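Polyhedrin (Antheraea mylitta cypovirus 4, PDB 5A9C) forms the crystalline lattice of cypovirus polyhedra, the insect-virus occlusion bodies that probably embed and protect virus particles outside the host. Local coordinates at residues I90-T93 and R94-V97. Sequence-based numbering, arbitrary orientation.
Sequences IDWT and RARV
Asp91 O accepts from Arg94 N at 3.1 Å and, weakly, from Ala95 N inside the bend. The carboxylate of Asp91 is gripped at both oxygens. OD2 takes a salt bridge from Arg94 NH1 at 2.7 Å, received on its syn side and lying almost in the guanidinium plane, although the two flat groups are turned 64° against each other. Arg94, extended from CG to NE, passes across the acid at an angle, its CD 3.3 Å from Asp91 OD2. The other oxygen, Asp91 OD1, takes the hydroxyl Thr93 OG1 at 2.6 Å, and Thr93 N from above the carboxylate plane, which closes an Asx turn. CG of Asp91 lies anti to the backbone N (chi1 176°), beside the carbonyl carbon, which brings the carboxylate to the residues that follow; three bonds to two residues restrain its rotation. A water lies within hydrogen-bonding distance of Trp92 O and Ala95 O, linking the two carbonyls. The methyl of Ala95 sits 4.0 Å from both Ile90 CG2 and Trp92 CE3. Farther on, Arg96 curls back so that its NE meets Arg94 O at 2.9 Å. The turn ends the loop that follows strand 81-87 and leads into strand 96-100, an outer strand of a three-stranded antiparallel sheet; Asp91 and Arg96 hydrogen-bond through their backbones to Thr151 and Leu149 of strand 145-151, while Trp92 packs on Phe86 of strand 81-87.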
ATOM      1  N   ILE A  90      16.087  -3.927 -14.043  1.00 15.92           N
ATOM      2  CA  ILE A  90      15.560  -4.932 -13.135  1.00 17.57           C
ATOM      3  C   ILE A  90      16.545  -6.075 -12.914  1.00 20.26           C
ATOM      4  O   ILE A  90      17.224  -6.512 -13.842  1.00 25.32           O
ATOM      5  CB  ILE A  90      14.216  -5.484 -13.649  1.00 17.98           C
ATOM      6  CG1 ILE A  90      13.178  -4.358 -13.698  1.00 18.42           C
ATOM      7  CG2 ILE A  90      13.733  -6.636 -12.773  1.00 16.19           C
ATOM      8  CD1 ILE A  90      11.823  -4.782 -14.226  1.00 22.46           C
ATOM      9  N   ASP A  91      16.624  -6.537 -11.670  1.00 23.48           N
ATOM     10  CA  ASP A  91      17.413  -7.711 -11.320  1.00 20.65           C
ATOM     11  C   ASP A  91      16.711  -8.954 -11.859  1.00 20.61           C
ATOM     12  O   ASP A  91      15.748  -9.440 -11.266  1.00 20.48           O
ATOM     13  CB  ASP A  91      17.568  -7.790  -9.798  1.00 17.42           C
ATOM     14  CG  ASP A  91      18.303  -9.037  -9.343  1.00 29.27           C
ATOM     15  OD1 ASP A  91      18.891  -9.738 -10.193  1.00 28.54           O
ATOM     16  OD2 ASP A  91      18.298  -9.309  -8.124  1.00 41.48           O
ATOM     17  N   TRP A  92      17.192  -9.458 -12.992  1.00 18.67           N
ATOM     18  CA  TRP A  92      16.534 -10.564 -13.684  1.00 20.84           C
ATOM     19  C   TRP A  92      16.685 -11.901 -12.964  1.00 24.50           C
ATOM     20  O   TRP A  92      16.013 -12.874 -13.311  1.00 28.88           O
ATOM     21  CB  TRP A  92      17.043 -10.688 -15.119  1.00 22.31           C
ATOM     22  CG  TRP A  92      16.832  -9.454 -15.939  1.00 33.16           C
ATOM     23  CD1 TRP A  92      17.784  -8.738 -16.603  1.00 30.82           C
ATOM     24  CD2 TRP A  92      15.588  -8.780 -16.173  1.00 26.39           C
ATOM     25  NE1 TRP A  92      17.212  -7.665 -17.242  1.00 32.87           N
ATOM     26  CE2 TRP A  92      15.864  -7.668 -16.994  1.00 32.70           C
ATOM     27  CE3 TRP A  92      14.268  -9.013 -15.774  1.00 18.66           C
ATOM     28  CZ2 TRP A  92      14.870  -6.788 -17.421  1.00 22.84           C
ATOM     29  CZ3 TRP A  92      13.283  -8.139 -16.199  1.00 19.49           C
ATOM     30  CH2 TRP A  92      13.589  -7.040 -17.013  1.00 25.73           C
ATOM     31  N   THR A  93      17.564 -11.949 -11.970  1.00 24.90           N
ATOM     32  CA  THR A  93      17.757 -13.173 -11.201  1.00 24.53           C
ATOM     33  C   THR A  93      16.712 -13.304 -10.096  1.00 37.26           C
ATOM     34  O   THR A  93      16.549 -14.373  -9.510  1.00 34.33           O
ATOM     35  CB  THR A  93      19.165 -13.249 -10.588  1.00 25.91           C
ATOM     36  OG1 THR A  93      19.311 -12.242  -9.580  1.00 32.64           O
ATOM     37  CG2 THR A  93      20.223 -13.050 -11.664  1.00 34.86           C
ATOM     38  N   ARG A  94      16.002 -12.214  -9.817  1.00 18.07           N
ATOM     39  CA  ARG A  94      14.973 -12.225  -8.779  1.00 19.20           C
ATOM     40  C   ARG A  94      13.582 -11.860  -9.297  1.00 16.94           C
ATOM     41  O   ARG A  94      12.592 -12.016  -8.584  1.00 23.13           O
ATOM     42  CB  ARG A  94      15.367 -11.311  -7.613  1.00 22.73           C
ATOM     43  CG  ARG A  94      16.528 -11.841  -6.783  1.00 25.73           C
ATOM     44  CD  ARG A  94      16.833 -10.929  -5.605  1.00 49.91           C
ATOM     45  NE  ARG A  94      17.940 -11.433  -4.795  1.00 45.66           N
ATOM     46  CZ  ARG A  94      19.219 -11.145  -5.018  1.00 65.22           C
ATOM     47  NH1 ARG A  94      19.555 -10.357  -6.030  1.00 36.74           N
ATOM     48  NH2 ARG A  94      20.161 -11.645  -4.230  1.00 55.70           N
ATOM     49  N   ALA A  95      13.504 -11.374 -10.530  1.00 20.78           N
ATOM     50  CA  ALA A  95      12.215 -11.047 -11.128  1.00 13.30           C
ATOM     51  C   ALA A  95      11.360 -12.306 -11.226  1.00 23.99           C
ATOM     52  O   ALA A  95      11.848 -13.364 -11.632  1.00 19.58           O
ATOM     53  CB  ALA A  95      12.404 -10.418 -12.502  1.00 17.85           C
ATOM     54  N   ARG A  96      10.086 -12.200 -10.862  1.00 18.70           N
ATOM     55  CA  ARG A  96       9.238 -13.389 -10.821  1.00 15.76           C
ATOM     56  C   ARG A  96       7.742 -13.095 -10.886  1.00 16.69           C
ATOM     57  O   ARG A  96       7.292 -11.981 -10.611  1.00 19.57           O
ATOM     58  CB  ARG A  96       9.534 -14.194  -9.555  1.00 15.39           C
ATOM     59  CG  ARG A  96       9.090 -13.499  -8.284  1.00 21.98           C
ATOM     60  CD  ARG A  96       9.672 -14.162  -7.051  1.00 20.52           C
ATOM     61  NE  ARG A  96      11.104 -13.925  -6.928  1.00 20.08           N
ATOM     62  CZ  ARG A  96      11.829 -14.287  -5.875  1.00 21.04           C
ATOM     63  NH1 ARG A  96      11.253 -14.902  -4.852  1.00 22.86           N
ATOM     64  NH2 ARG A  96      13.130 -14.029  -5.842  1.00 22.03           N
ATOM     65  N   VAL A  97       6.984 -14.125 -11.247  1.00 13.54           N
ATOM     66  CA  VAL A  97       5.538 -14.060 -11.333  1.00 22.08           C
ATOM     67  C   VAL A  97       4.994 -15.405 -10.877  1.00 17.86           C
ATOM     68  O   VAL A  97       5.645 -16.435 -11.049  1.00 17.95           O
ATOM     69  CB  VAL A  97       5.065 -13.822 -12.794  1.00 22.41           C
ATOM     70  CG1 VAL A  97       3.541 -13.783 -12.875  1.00 15.04           C
ATOM     71  CG2 VAL A  97       5.658 -12.542 -13.356  1.00 15.54           C
TER
HETATM   72  O   HOH W   1      14.029 -14.523 -12.576  1.00 22.14           O